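Local coordinates for protein monosaccharide-transporting ATPase (Actinobacillus succinogenes, PDB 5DTE) that holds beta-D-allopyranose as a periplasmic solute-binding protein and probably delivers sugar to an ABC transporter, at residues Y143-N148 against G219-N224; E172-G177 against S247-I252; G157-L162 against K180-Y185. All coordinates share one frame; numbering follows the deposited sequence.

Contact 1. Residues Y143-N148 against G219-N224; sequences YLEAKN and GIFAAN. With ALL (beta-D-allopyranose), chain E.
Glu145 and Ala146 of helix 138-152 pack on Phe221, a residue of strand 219-222, in the C-terminal alpha/beta domain of a type 1 periplasmic binding protein, where helices cover a parallel sheet. The short helix and strand axes run nearly antiparallel (169°) and pass 9.3 Å apart. Glu145 supplies most of the helix side of the contact. Its CB starts 4.0 Å from Phe221 CE1. CG lies anti to the backbone N (chi1 172°) and comes within 3.7 Å of the same CE1, and the chain then stays extended, carrying the acid along the ring toward strand 245-247. The carboxylate carbon CD reaches 3.3 Å from Phe221 CE1, its plane turned 25° from that of the ring. At the tip, OE2 approaches the ring obliquely, and its hydrogen bond goes to Ser247 OG on the adjacent strand 245-247. That bond satisfies OE2 in its buried setting; Ala222 O also lies close to it, 3.2 Å away, but as a second acceptor makes no hydrogen bond. Ala178 of helix 169-182 also packs on the Phe221 ring. Past the strand, Asn224 lines the sugar pocket and caps the following helix, with OD1 bonded to Met227 N. Its ND2 lies 3.4 Å from C6 of beta-D-allopyranose. Back at the helix, next to the acid, the methyl CB of Ala146 rests 4.0 Å from Phe221 CD1.

Contact 2. Residues E172-G177 against S247-I252; sequences EQRKGG and SGYDGI. With ALL (beta-D-allopyranose), chain E.
The guanidinium of Arg174 lies flat on the ring of Tyr249 while its edge holds the bound sugar, so one side chain serves as both stacking partner and ligand clamp. The two centres are 3.9 Å apart and the planes differ by 17°, a cation-pi stack offset toward the ring's rim. Further back, Arg174 CD stands directly over the ring, 3.8 Å from the Tyr249 centroid, in a CH-pi contact. The arginine chain is extended from CG to NE and crosses the tyrosine at about a right angle. NH1 gives beta-D-allopyranose O3 a fairly straight bond of 2.9 Å (159°); NH2 bonds O2 of the sugar, modelled so short that its exact length is doubtful. Two protein oxygens steady the same group: NH1 also bonds Ala223 O, and NH2 bonds Asn138 OD1. Asp250 meets the sugar from the other segment. Its OD1 accepts from O3, 2.6 Å away, and OD2 accepts from O4, again at a doubtfully short separation. O3 therefore bridges arginine and aspartate as acceptor and donor at once. The acid's OD1 is 4.0 Å from Arg174 NH1 but well out of the guanidinium plane, leaving attraction between charges without an N-H directed at it. Helix 169-182 brings the arginine, and the loop leaving strand 245-247 toward helix 253-261 brings the tyrosine and aspartate; Tyr249 also packs on Asn138 and Glu145 of helix 138-152.

Contact 3. Residues G157-L162 against K180-Y185; sequences GNVAIL and KAFAEY
Val159 on strand 157-163 and Phe182 near the C-terminal end of helix 169-182 have the closest CA atoms across the contact, 8.7 Å apart, and a type I beta turn from Phe182 to Tyr185 follows, in which Tyr185 N bonds Phe182 O. These elements are the first strand and the helix of a beta-alpha-beta unit that strand 188-195 completes. From the helix, the Phe182 side chain points at the sheet. Its CG stands beside the backbone N and anti to the carbonyl carbon (chi1 -57°), which turns the ring into the space between helix and sheet. Val159 comes from the opposite direction, and its CG2 branch does the touching. This methyl lies over one face of the ring, 4.1 Å from the Phe182 centroid and 23° off the normal, a CH-pi contact displaced toward the rim. The nearest ring atom is Phe182 CD2, 3.8 Å from Val159 CG2. Two residues on, Ile161 also points toward the helix but reaches the ring at its edge, where its CD1 is 4.5 Å from Phe182 CE2. Ile190 of strand 188-195 and Ala146 of helix 138-152 also touch Phe182, enclosing it further. With carbon atoms alone meeting between the segments, the contact depends on burial and shape, so dispersion and the exclusion of water, rather than directed polar bonds, hold this end of the helix against the sheet.

All three contacts lie in the C-terminal domain, around the four-stranded parallel sheet ordered 188-195, 157-163, 219-222, 245-247. The centres of contacts 1 and 2 are about 6 Å apart, those of contacts 1 and 3 about 8 Å, and those of contacts 2 and 3 about 13 Å. Along the chain 143-148 comes first, then 157-162, 172-177, 180-185, 219-224 and 247-252, so contact 2 interleaves with both others while contact 3 falls between the two segments of contact 1. Helix 169-182 serves contact 2 on the sugar side and contact 3 at its far end; contact 1 sits between them, its strand 219-222 carrying Phe221 in the core and running on to Asn224 at the sugar.

Contact 1. Residues Y143-N148 against G219-N224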
ATOM      1  N   TYR A 143      -8.429  -9.174  -3.597  1.00 23.28           N
ATOM      2  CA  TYR A 143      -9.583 -10.022  -3.836  1.00 18.02           C
ATOM      3  C   TYR A 143     -10.838  -9.173  -3.941  1.00 13.92           C
ATOM      4  O   TYR A 143     -11.558  -9.246  -4.925  1.00 10.67           O
ATOM      5  CB  TYR A 143      -9.747 -11.054  -2.725  1.00 22.42           C
ATOM      6  CG  TYR A 143     -10.999 -11.912  -2.856  1.00 28.22           C
ATOM      7  CD1 TYR A 143     -11.017 -13.031  -3.689  1.00 25.99           C
ATOM      8  CD2 TYR A 143     -12.163 -11.603  -2.143  1.00 23.36           C
ATOM      9  CE1 TYR A 143     -12.147 -13.814  -3.809  1.00 24.96           C
ATOM     10  CE2 TYR A 143     -13.304 -12.388  -2.261  1.00 18.98           C
ATOM     11  CZ  TYR A 143     -13.288 -13.490  -3.092  1.00 26.77           C
ATOM     12  OH  TYR A 143     -14.416 -14.274  -3.210  1.00 38.08           O
ATOM     13  N   LEU A 144     -11.096  -8.358  -2.930  1.00 15.64           N
ATOM     14  CA  LEU A 144     -12.253  -7.474  -2.985  1.00 19.42           C
ATOM     15  C   LEU A 144     -12.218  -6.562  -4.217  1.00 20.78           C
ATOM     16  O   LEU A 144     -13.251  -6.308  -4.812  1.00 29.25           O
ATOM     17  CB  LEU A 144     -12.353  -6.631  -1.711  1.00 28.72           C
ATOM     18  CG  LEU A 144     -12.910  -7.262  -0.426  1.00 26.39           C
ATOM     19  CD1 LEU A 144     -12.449  -6.486   0.814  1.00 18.23           C
ATOM     20  CD2 LEU A 144     -14.425  -7.326  -0.469  1.00 27.65           C
ATOM     21  N   GLU A 145     -11.033  -6.088  -4.602  1.00 20.50           N
ATOM     22  CA  GLU A 145     -10.899  -5.134  -5.701  1.00 18.88           C
ATOM     23  C   GLU A 145     -11.055  -5.809  -7.055  1.00 28.41           C
ATOM     24  O   GLU A 145     -11.642  -5.240  -7.976  1.00 37.33           O
ATOM     25  CB  GLU A 145      -9.541  -4.410  -5.645  1.00 33.85           C
ATOM     26  CG  GLU A 145      -9.240  -3.522  -6.883  1.00 27.77           C
ATOM     27  CD  GLU A 145      -7.770  -3.123  -7.030  1.00 22.43           C
ATOM     28  OE1 GLU A 145      -7.046  -2.986  -6.019  1.00 26.18           O
ATOM     29  OE2 GLU A 145      -7.329  -2.929  -8.174  1.00 13.47           O
ATOM     30  N   ALA A 146     -10.514  -7.013  -7.195  1.00 30.93           N
ATOM     31  CA  ALA A 146     -10.645  -7.728  -8.459  1.00 34.55           C
ATOM     32  C   ALA A 146     -12.096  -8.135  -8.661  1.00 19.25           C
ATOM     33  O   ALA A 146     -12.664  -7.990  -9.743  1.00 10.70           O
ATOM     34  CB  ALA A 146      -9.739  -8.945  -8.485  1.00 41.31           C
ATOM     35  N   LYS A 147     -12.689  -8.614  -7.578  1.00 20.72           N
ATOM     36  CA  LYS A 147     -14.042  -9.137  -7.592  1.00 21.04           C
ATOM     37  C   LYS A 147     -15.018  -8.091  -8.080  1.00 15.65           C
ATOM     38  O   LYS A 147     -15.963  -8.413  -8.794  1.00 27.91           O
ATOM     39  CB  LYS A 147     -14.445  -9.633  -6.202  1.00 20.03           C
ATOM     40  CG  LYS A 147     -15.572 -10.647  -6.228  1.00 28.64           C
ATOM     41  CD  LYS A 147     -15.583 -11.509  -4.977  1.00 30.47           C
ATOM     42  CE  LYS A 147     -16.786 -12.434  -4.967  1.00 25.69           C
ATOM     43  NZ  LYS A 147     -17.124 -12.892  -6.342  1.00 22.11           N
ATOM     44  N   ASN A 148     -14.772  -6.841  -7.712  1.00 10.45           N
ATOM     45  CA  ASN A 148     -15.656  -5.742  -8.068  1.00 10.33           C
ATOM     46  C   ASN A 148     -15.585  -5.423  -9.562  1.00 24.63           C
ATOM     47  O   ASN A 148     -16.605  -5.174 -10.209  1.00 30.73           O
ATOM     48  CB  ASN A 148     -15.303  -4.515  -7.234  1.00 15.52           C
ATOM     49  CG  ASN A 148     -16.299  -3.386  -7.391  1.00 31.60           C
ATOM     50  OD1 ASN A 148     -16.068  -2.440  -8.148  1.00 30.62           O
ATOM     51  ND2 ASN A 148     -17.408  -3.465  -6.657  1.00 39.16           N
ATOM     52  N   GLY A 219     -10.599  -4.932 -19.176  1.00 34.24           N
ATOM     53  CA  GLY A 219     -10.459  -4.675 -17.748  1.00 28.61           C
ATOM     54  C   GLY A 219      -9.017  -4.684 -17.247  1.00 28.49           C
ATOM     55  O   GLY A 219      -8.236  -5.584 -17.584  1.00 32.39           O
ATOM     56  N   ILE A 220      -8.654  -3.686 -16.437  1.00 20.29           N
ATOM     57  CA  ILE A 220      -7.290  -3.589 -15.911  1.00 18.73           C
ATOM     58  C   ILE A 220      -7.201  -3.495 -14.390  1.00 18.98           C
ATOM     59  O   ILE A 220      -7.639  -2.520 -13.770  1.00 21.95           O
ATOM     60  CB  ILE A 220      -6.537  -2.381 -16.479  1.00 21.04           C
ATOM     61  CG1 ILE A 220      -6.412  -2.488 -18.000  1.00 13.95           C
ATOM     62  CG2 ILE A 220      -5.167  -2.304 -15.847  1.00 20.23           C
ATOM     63  CD1 ILE A 220      -5.815  -1.287 -18.621  1.00 11.01           C
ATOM     64  N   PHE A 221      -6.612  -4.520 -13.797  1.00 10.93           N
ATOM     65  CA  PHE A 221      -6.382  -4.544 -12.381  1.00 10.95           C
ATOM     66  C   PHE A 221      -5.010  -3.976 -12.132  1.00 10.94           C
ATOM     67  O   PHE A 221      -4.024  -4.519 -12.633  1.00 13.53           O
ATOM     68  CB  PHE A 221      -6.487  -5.962 -11.852  1.00 20.70           C
ATOM     69  CG  PHE A 221      -6.166  -6.093 -10.397  1.00 23.07           C
ATOM     70  CD1 PHE A 221      -7.158  -5.976  -9.447  1.00 29.32           C
ATOM     71  CD2 PHE A 221      -4.875  -6.343  -9.975  1.00 21.26           C
ATOM     72  CE1 PHE A 221      -6.866  -6.104  -8.104  1.00 27.83           C
ATOM     73  CE2 PHE A 221      -4.580  -6.464  -8.634  1.00 18.23           C
ATOM     74  CZ  PHE A 221      -5.573  -6.348  -7.700  1.00 15.30           C
ATOM     75  N   ALA A 222      -4.954  -2.881 -11.372  1.00 10.99           N
ATOM     76  CA  ALA A 222      -3.689  -2.267 -10.960  1.00 11.50           C
ATOM     77  C   ALA A 222      -3.488  -2.296  -9.424  1.00 13.18           C
ATOM     78  O   ALA A 222      -4.348  -1.842  -8.659  1.00 15.17           O
ATOM     79  CB  ALA A 222      -3.617  -0.846 -11.471  1.00 11.05           C
ATOM     80  N   ALA A 223      -2.338  -2.803  -8.988  1.00 16.15           N
ATOM     81  CA  ALA A 223      -2.055  -3.029  -7.562  1.00 21.74           C
ATOM     82  C   ALA A 223      -1.736  -1.771  -6.702  1.00 13.47           C
ATOM     83  O   ALA A 223      -1.584  -1.923  -5.471  1.00 12.14           O
ATOM     84  CB  ALA A 223      -0.903  -4.054  -7.431  1.00 19.12           C
ATOM     85  N   ASN A 224      -1.550  -0.600  -7.331  1.00 11.20           N
ATOM     86  CA  ASN A 224      -1.820   0.662  -6.674  1.00 13.47           C
ATOM     87  C   ASN A 224      -2.471   1.737  -7.473  1.00 24.89           C
ATOM     88  O   ASN A 224      -2.542   1.672  -8.682  1.00 34.67           O
ATOM     89  CB  ASN A 224      -0.568   1.200  -5.943  1.00 26.44           C
ATOM     90  CG  ASN A 224       0.368   2.017  -6.808  1.00 28.41           C
ATOM     91  OD1 ASN A 224      -0.005   2.771  -7.691  1.00 18.86           O
ATOM     92  ND2 ASN A 224       1.576   2.050  -6.348  1.00 43.15           N
TER
HETATM   93  C1  ALL E 401       2.539  -0.035  -0.743  1.00 29.89           C
HETATM   94  C2  ALL E 401       1.450   0.768  -0.058  1.00 25.89           C
HETATM   95  C3  ALL E 401       0.777   1.713  -0.982  1.00 26.39           C
HETATM   96  C4  ALL E 401       1.747   2.498  -1.808  1.00 25.12           C
HETATM   97  C5  ALL E 401       2.632   1.517  -2.557  1.00 12.81           C
HETATM   98  C6  ALL E 401       3.520   2.158  -3.573  1.00  6.27           C
HETATM   99  O1  ALL E 401       3.301  -0.726   0.169  1.00 45.94           O
HETATM  100  O2  ALL E 401       0.460  -0.165   0.429  1.00 25.04           O
HETATM  101  O3  ALL E 401      -0.069   0.949  -1.897  1.00 13.47           O
HETATM  102  O4  ALL E 401       1.040   3.344  -2.728  1.00 29.68           O
HETATM  103  O5  ALL E 401       3.442   0.829  -1.560  1.00 13.34           O
HETATM  104  O6  ALL E 401       4.550   2.864  -2.913  1.00  7.11           O

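Contact 2. Residues E172-G177 against S247-I252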
ATOM      1  N   GLU A 172       2.641  -8.364  -4.263  1.00 18.66           N
ATOM      2  CA  GLU A 172       2.348  -9.773  -4.529  1.00 19.86           C
ATOM      3  C   GLU A 172       1.050 -10.219  -3.853  1.00 14.54           C
ATOM      4  O   GLU A 172       0.235 -10.876  -4.481  1.00 10.19           O
ATOM      5  CB  GLU A 172       3.519 -10.674  -4.076  1.00 27.11           C
ATOM      6  CG  GLU A 172       4.925 -10.266  -4.615  1.00 45.65           C
ATOM      7  CD  GLU A 172       5.266 -10.788  -6.033  1.00 37.95           C
ATOM      8  OE1 GLU A 172       4.527 -11.643  -6.568  1.00 35.86           O
ATOM      9  OE2 GLU A 172       6.289 -10.337  -6.612  1.00 32.45           O
ATOM     10  N   GLN A 173       0.847  -9.846  -2.587  1.00 19.51           N
ATOM     11  CA  GLN A 173      -0.414 -10.150  -1.886  1.00 21.13           C
ATOM     12  C   GLN A 173      -1.648  -9.680  -2.676  1.00 21.33           C
ATOM     13  O   GLN A 173      -2.605 -10.440  -2.854  1.00 26.50           O
ATOM     14  CB  GLN A 173      -0.440  -9.523  -0.489  1.00  9.33           C
ATOM     15  CG  GLN A 173       0.445 -10.196   0.555  1.00 28.77           C
ATOM     16  CD  GLN A 173       0.178 -11.687   0.701  1.00 43.99           C
ATOM     17  OE1 GLN A 173      -0.965 -12.116   0.850  1.00 53.88           O
ATOM     18  NE2 GLN A 173       1.241 -12.486   0.662  1.00 52.06           N
ATOM     19  N   ARG A 174      -1.626  -8.438  -3.155  1.00 11.41           N
ATOM     20  CA  ARG A 174      -2.743  -7.907  -3.936  1.00 19.49           C
ATOM     21  C   ARG A 174      -2.949  -8.681  -5.250  1.00 24.20           C
ATOM     22  O   ARG A 174      -4.094  -8.907  -5.680  1.00 10.97           O
ATOM     23  CB  ARG A 174      -2.535  -6.409  -4.210  1.00 19.83           C
ATOM     24  CG  ARG A 174      -2.608  -5.575  -2.943  1.00 19.98           C
ATOM     25  CD  ARG A 174      -2.019  -4.198  -3.099  1.00 17.78           C
ATOM     26  NE  ARG A 174      -1.743  -3.595  -1.796  1.00 23.40           N
ATOM     27  CZ  ARG A 174      -1.159  -2.410  -1.631  1.00 26.73           C
ATOM     28  NH1 ARG A 174      -0.814  -1.693  -2.696  1.00 20.98           N
ATOM     29  NH2 ARG A 174      -0.935  -1.931  -0.409  1.00 28.31           N
ATOM     30  N   LYS A 175      -1.840  -9.090  -5.868  1.00 21.35           N
ATOM     31  CA  LYS A 175      -1.858  -9.943  -7.055  1.00 16.92           C
ATOM     32  C   LYS A 175      -2.541 -11.284  -6.742  1.00 34.01           C
ATOM     33  O   LYS A 175      -3.539 -11.642  -7.387  1.00 44.76           O
ATOM     34  CB  LYS A 175      -0.427 -10.169  -7.566  1.00 19.58           C
ATOM     35  CG  LYS A 175      -0.276 -11.075  -8.799  1.00 29.24           C
ATOM     36  CD  LYS A 175       1.062 -11.847  -8.785  1.00 33.84           C
ATOM     37  CE  LYS A 175       1.796 -11.721 -10.114  1.00 36.54           C
ATOM     38  NZ  LYS A 175       0.891 -11.941 -11.297  1.00 34.43           N
ATOM     39  N   GLY A 176      -2.008 -12.012  -5.754  1.00 25.71           N
ATOM     40  CA  GLY A 176      -2.570 -13.285  -5.338  1.00 10.78           C
ATOM     41  C   GLY A 176      -4.045 -13.152  -5.001  1.00 22.39           C
ATOM     42  O   GLY A 176      -4.853 -14.051  -5.295  1.00 23.89           O
ATOM     43  N   GLY A 177      -4.390 -12.019  -4.386  1.00 10.06           N
ATOM     44  CA  GLY A 177      -5.778 -11.666  -4.134  1.00 26.29           C
ATOM     45  C   GLY A 177      -6.604 -11.542  -5.408  1.00 27.79           C
ATOM     46  O   GLY A 177      -7.681 -12.121  -5.523  1.00 28.88           O
ATOM     47  N   SER A 247      -9.285  -0.838 -12.174  1.00  9.76           N
ATOM     48  CA  SER A 247      -9.357  -0.771 -10.715  1.00 14.95           C
ATOM     49  C   SER A 247      -7.983  -0.438 -10.121  1.00 27.57           C
ATOM     50  O   SER A 247      -6.943  -0.881 -10.633  1.00 27.32           O
ATOM     51  CB  SER A 247      -9.881  -2.086 -10.135  1.00 11.45           C
ATOM     52  OG  SER A 247      -9.107  -3.174 -10.597  1.00 11.81           O
ATOM     53  N   GLY A 248      -7.983   0.347  -9.043  1.00 22.62           N
ATOM     54  CA  GLY A 248      -6.754   0.732  -8.376  1.00 10.32           C
ATOM     55  C   GLY A 248      -6.761   0.395  -6.904  1.00 14.44           C
ATOM     56  O   GLY A 248      -7.647  -0.307  -6.420  1.00 13.02           O
ATOM     57  N   TYR A 249      -5.778   0.920  -6.178  1.00 25.13           N
ATOM     58  CA  TYR A 249      -5.580   0.537  -4.778  1.00 25.57           C
ATOM     59  C   TYR A 249      -4.810   1.599  -4.014  1.00 25.05           C
ATOM     60  O   TYR A 249      -3.673   1.869  -4.377  1.00 29.04           O
ATOM     61  CB  TYR A 249      -4.828  -0.787  -4.694  1.00 13.69           C
ATOM     62  CG  TYR A 249      -4.933  -1.483  -3.364  1.00 18.67           C
ATOM     63  CD1 TYR A 249      -5.723  -2.626  -3.221  1.00 22.67           C
ATOM     64  CD2 TYR A 249      -4.248  -1.012  -2.250  1.00 19.25           C
ATOM     65  CE1 TYR A 249      -5.832  -3.281  -2.002  1.00 19.79           C
ATOM     66  CE2 TYR A 249      -4.352  -1.665  -1.013  1.00 25.79           C
ATOM     67  CZ  TYR A 249      -5.142  -2.802  -0.904  1.00 25.37           C
ATOM     68  OH  TYR A 249      -5.249  -3.455   0.302  1.00 23.23           O
ATOM     69  N   ASP A 250      -5.467   2.185  -2.999  1.00 19.39           N
ATOM     70  CA  ASP A 250      -4.920   3.097  -1.969  1.00 28.97           C
ATOM     71  C   ASP A 250      -5.986   4.123  -1.556  1.00 31.52           C
ATOM     72  O   ASP A 250      -6.102   4.495  -0.379  1.00 26.24           O
ATOM     73  CB  ASP A 250      -3.655   3.855  -2.414  1.00 32.19           C
ATOM     74  CG  ASP A 250      -2.395   3.014  -2.315  1.00 27.88           C
ATOM     75  OD1 ASP A 250      -2.474   1.879  -1.810  1.00 25.71           O
ATOM     76  OD2 ASP A 250      -1.331   3.480  -2.763  1.00 34.95           O
ATOM     77  N   GLY A 251      -6.740   4.600  -2.542  1.00 34.36           N
ATOM     78  CA  GLY A 251      -7.764   5.601  -2.307  1.00 35.59           C
ATOM     79  C   GLY A 251      -7.310   7.054  -2.297  1.00 28.57           C
ATOM     80  O   GLY A 251      -7.923   7.882  -1.616  1.00 35.48           O
ATOM     81  N   ILE A 252      -6.258   7.379  -3.047  1.00 15.74           N
ATOM     82  CA  ILE A 252      -5.754   8.759  -3.087  1.00 26.38           C
ATOM     83  C   ILE A 252      -6.848   9.656  -3.680  1.00 29.87           C
ATOM     84  O   ILE A 252      -7.739   9.165  -4.381  1.00 43.33           O
ATOM     85  CB  ILE A 252      -4.398   8.895  -3.898  1.00 21.46           C
ATOM     86  CG1 ILE A 252      -4.554   8.543  -5.378  1.00 19.71           C
ATOM     87  CG2 ILE A 252      -3.300   8.015  -3.312  1.00 19.37           C
ATOM     88  CD1 ILE A 252      -3.234   8.491  -6.103  1.00  7.78           C
TER
HETATM   89  C1  ALL E 401       2.539  -0.035  -0.743  1.00 29.89           C
HETATM   90  C2  ALL E 401       1.450   0.768  -0.058  1.00 25.89           C
HETATM   91  C3  ALL E 401       0.777   1.713  -0.982  1.00 26.39           C
HETATM   92  C4  ALL E 401       1.747   2.498  -1.808  1.00 25.12           C
HETATM   93  C5  ALL E 401       2.632   1.517  -2.557  1.00 12.81           C
HETATM   94  C6  ALL E 401       3.520   2.158  -3.573  1.00  6.27           C
HETATM   95  O1  ALL E 401       3.301  -0.726   0.169  1.00 45.94           O
HETATM   96  O2  ALL E 401       0.460  -0.165   0.429  1.00 25.04           O
HETATM   97  O3  ALL E 401      -0.069   0.949  -1.897  1.00 13.47           O
HETATM   98  O4  ALL E 401       1.040   3.344  -2.728  1.00 29.68           O
HETATM   99  O5  ALL E 401       3.442   0.829  -1.560  1.00 13.34           O
HETATM  100  O6  ALL E 401       4.550   2.864  -2.913  1.00  7.11           O

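Contact 3. Residues G157-L162 against K180-Y185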
ATOM      1  N   GLY A 157     -14.625 -11.579 -19.959  1.00 11.16           N
ATOM      2  CA  GLY A 157     -13.688 -10.728 -20.662  1.00 11.05           C
ATOM      3  C   GLY A 157     -12.262 -11.190 -20.497  1.00 27.87           C
ATOM      4  O   GLY A 157     -12.020 -12.307 -20.036  1.00 36.17           O
ATOM      5  N   ASN A 158     -11.314 -10.346 -20.886  1.00 18.93           N
ATOM      6  CA  ASN A 158      -9.903 -10.646 -20.644  1.00 31.63           C
ATOM      7  C   ASN A 158      -9.287  -9.538 -19.814  1.00 33.22           C
ATOM      8  O   ASN A 158      -9.415  -8.365 -20.159  1.00 34.30           O
ATOM      9  CB  ASN A 158      -9.126 -10.823 -21.956  1.00 23.21           C
ATOM     10  CG  ASN A 158      -9.753 -11.861 -22.869  1.00 24.15           C
ATOM     11  OD1 ASN A 158      -9.626 -13.062 -22.630  1.00 30.14           O
ATOM     12  ND2 ASN A 158     -10.429 -11.403 -23.927  1.00 15.11           N
ATOM     13  N   VAL A 159      -8.629  -9.910 -18.719  1.00 32.00           N
ATOM     14  CA  VAL A 159      -8.046  -8.929 -17.805  1.00 29.22           C
ATOM     15  C   VAL A 159      -6.527  -8.905 -17.856  1.00 25.75           C
ATOM     16  O   VAL A 159      -5.883  -9.928 -18.141  1.00 16.34           O
ATOM     17  CB  VAL A 159      -8.463  -9.193 -16.338  1.00 27.06           C
ATOM     18  CG1 VAL A 159      -9.944  -8.876 -16.114  1.00 21.55           C
ATOM     19  CG2 VAL A 159      -8.145 -10.624 -15.955  1.00 22.46           C
ATOM     20  N   ALA A 160      -5.964  -7.730 -17.570  1.00 26.23           N
ATOM     21  CA  ALA A 160      -4.515  -7.568 -17.460  1.00 21.05           C
ATOM     22  C   ALA A 160      -4.130  -6.953 -16.121  1.00 21.11           C
ATOM     23  O   ALA A 160      -4.666  -5.921 -15.745  1.00 24.36           O
ATOM     24  CB  ALA A 160      -4.000  -6.725 -18.581  1.00 10.12           C
ATOM     25  N   ILE A 161      -3.188  -7.584 -15.419  1.00  9.97           N
ATOM     26  CA  ILE A 161      -2.736  -7.115 -14.109  1.00 10.95           C
ATOM     27  C   ILE A 161      -1.472  -6.242 -14.145  1.00 15.35           C
ATOM     28  O   ILE A 161      -0.437  -6.658 -14.673  1.00 17.08           O
ATOM     29  CB  ILE A 161      -2.463  -8.313 -13.180  1.00 13.15           C
ATOM     30  CG1 ILE A 161      -3.783  -8.919 -12.714  1.00 18.86           C
ATOM     31  CG2 ILE A 161      -1.608  -7.903 -11.980  1.00 11.78           C
ATOM     32  CD1 ILE A 161      -3.607 -10.056 -11.740  1.00 28.21           C
ATOM     33  N   LEU A 162      -1.546  -5.038 -13.580  1.00 12.85           N
ATOM     34  CA  LEU A 162      -0.328  -4.232 -13.385  1.00 23.09           C
ATOM     35  C   LEU A 162       0.170  -4.382 -11.937  1.00 25.62           C
ATOM     36  O   LEU A 162      -0.582  -4.170 -10.984  1.00 14.75           O
ATOM     37  CB  LEU A 162      -0.561  -2.744 -13.714  1.00  8.58           C
ATOM     38  CG  LEU A 162      -0.845  -2.265 -15.147  1.00 13.73           C
ATOM     39  CD1 LEU A 162      -1.556  -0.926 -15.114  1.00  8.19           C
ATOM     40  CD2 LEU A 162       0.406  -2.169 -16.040  1.00  8.89           C
ATOM     41  N   LYS A 180      -7.008 -15.000  -7.234  1.00 24.53           N
ATOM     42  CA  LYS A 180      -8.017 -15.847  -6.610  1.00 24.32           C
ATOM     43  C   LYS A 180      -9.422 -15.466  -7.058  1.00 25.01           C
ATOM     44  O   LYS A 180     -10.282 -16.319  -7.236  1.00 27.89           O
ATOM     45  CB  LYS A 180      -7.937 -15.773  -5.086  1.00 21.09           C
ATOM     46  CG  LYS A 180      -8.957 -16.679  -4.429  1.00 12.32           C
ATOM     47  CD  LYS A 180      -9.455 -16.126  -3.121  1.00 17.82           C
ATOM     48  CE  LYS A 180     -10.546 -17.004  -2.533  1.00 27.28           C
ATOM     49  NZ  LYS A 180     -10.431 -17.096  -1.039  1.00 39.22           N
ATOM     50  N   ALA A 181      -9.639 -14.174  -7.251  1.00 26.34           N
ATOM     51  CA  ALA A 181     -10.950 -13.656  -7.585  1.00 17.44           C
ATOM     52  C   ALA A 181     -11.393 -13.955  -9.030  1.00 36.01           C
ATOM     53  O   ALA A 181     -12.562 -14.291  -9.257  1.00 49.38           O
ATOM     54  CB  ALA A 181     -10.976 -12.174  -7.334  1.00  9.99           C
ATOM     55  N   PHE A 182     -10.492 -13.819 -10.009  1.00 29.43           N
ATOM     56  CA  PHE A 182     -10.867 -14.067 -11.410  1.00 19.16           C
ATOM     57  C   PHE A 182     -11.012 -15.559 -11.621  1.00 27.35           C
ATOM     58  O   PHE A 182     -11.745 -16.015 -12.508  1.00 27.25           O
ATOM     59  CB  PHE A 182      -9.840 -13.494 -12.403  1.00 19.36           C
ATOM     60  CG  PHE A 182      -9.593 -12.021 -12.238  1.00 22.27           C
ATOM     61  CD1 PHE A 182     -10.642 -11.145 -12.033  1.00 20.19           C
ATOM     62  CD2 PHE A 182      -8.306 -11.519 -12.255  1.00 10.35           C
ATOM     63  CE1 PHE A 182     -10.413  -9.805 -11.864  1.00  9.62           C
ATOM     64  CE2 PHE A 182      -8.084 -10.190 -12.077  1.00 14.58           C
ATOM     65  CZ  PHE A 182      -9.144  -9.330 -11.883  1.00 10.84           C
ATOM     66  N   ALA A 183     -10.304 -16.322 -10.790  1.00 38.61           N
ATOM     67  CA  ALA A 183     -10.382 -17.776 -10.821  1.00 40.05           C
ATOM     68  C   ALA A 183     -11.819 -18.233 -10.569  1.00 33.35           C
ATOM     69  O   ALA A 183     -12.168 -19.362 -10.885  1.00 40.66           O
ATOM     70  CB  ALA A 183      -9.431 -18.390  -9.796  1.00 35.20           C
ATOM     71  N   GLU A 184     -12.644 -17.342 -10.019  1.00 24.68           N
ATOM     72  CA  GLU A 184     -14.054 -17.624  -9.757  1.00 31.11           C
ATOM     73  C   GLU A 184     -14.926 -17.314 -10.973  1.00 38.78           C
ATOM     74  O   GLU A 184     -16.104 -17.709 -11.034  1.00 30.79           O
ATOM     75  CB  GLU A 184     -14.551 -16.830  -8.540  1.00 24.24           C
ATOM     76  CG  GLU A 184     -13.877 -17.227  -7.237  1.00 26.09           C
ATOM     77  CD  GLU A 184     -14.438 -16.497  -6.031  1.00 29.85           C
ATOM     78  OE1 GLU A 184     -15.444 -15.767  -6.198  1.00 16.71           O
ATOM     79  OE2 GLU A 184     -13.864 -16.657  -4.920  1.00 39.68           O
ATOM     80  N   TYR A 185     -14.341 -16.616 -11.941  1.00 39.81           N
ATOM     81  CA  TYR A 185     -15.049 -16.267 -13.167  1.00 41.91           C
ATOM     82  C   TYR A 185     -14.397 -16.934 -14.369  1.00 48.33           C
ATOM     83  O   TYR A 185     -13.523 -16.332 -15.005  1.00 50.76           O
ATOM     84  CB  TYR A 185     -15.084 -14.746 -13.343  1.00 36.94           C
ATOM     85  CG  TYR A 185     -15.791 -14.041 -12.208  1.00 29.24           C
ATOM     86  CD1 TYR A 185     -17.132 -13.685 -12.319  1.00 28.96           C
ATOM     87  CD2 TYR A 185     -15.126 -13.754 -11.016  1.00 25.67           C
ATOM     88  CE1 TYR A 185     -17.793 -13.050 -11.284  1.00 28.23           C
ATOM     89  CE2 TYR A 185     -15.781 -13.122  -9.972  1.00 28.90           C
ATOM     90  CZ  TYR A 185     -17.117 -12.775 -10.115  1.00 31.09           C
ATOM     91  OH  TYR A 185     -17.779 -12.146  -9.092  1.00 41.50           O
TER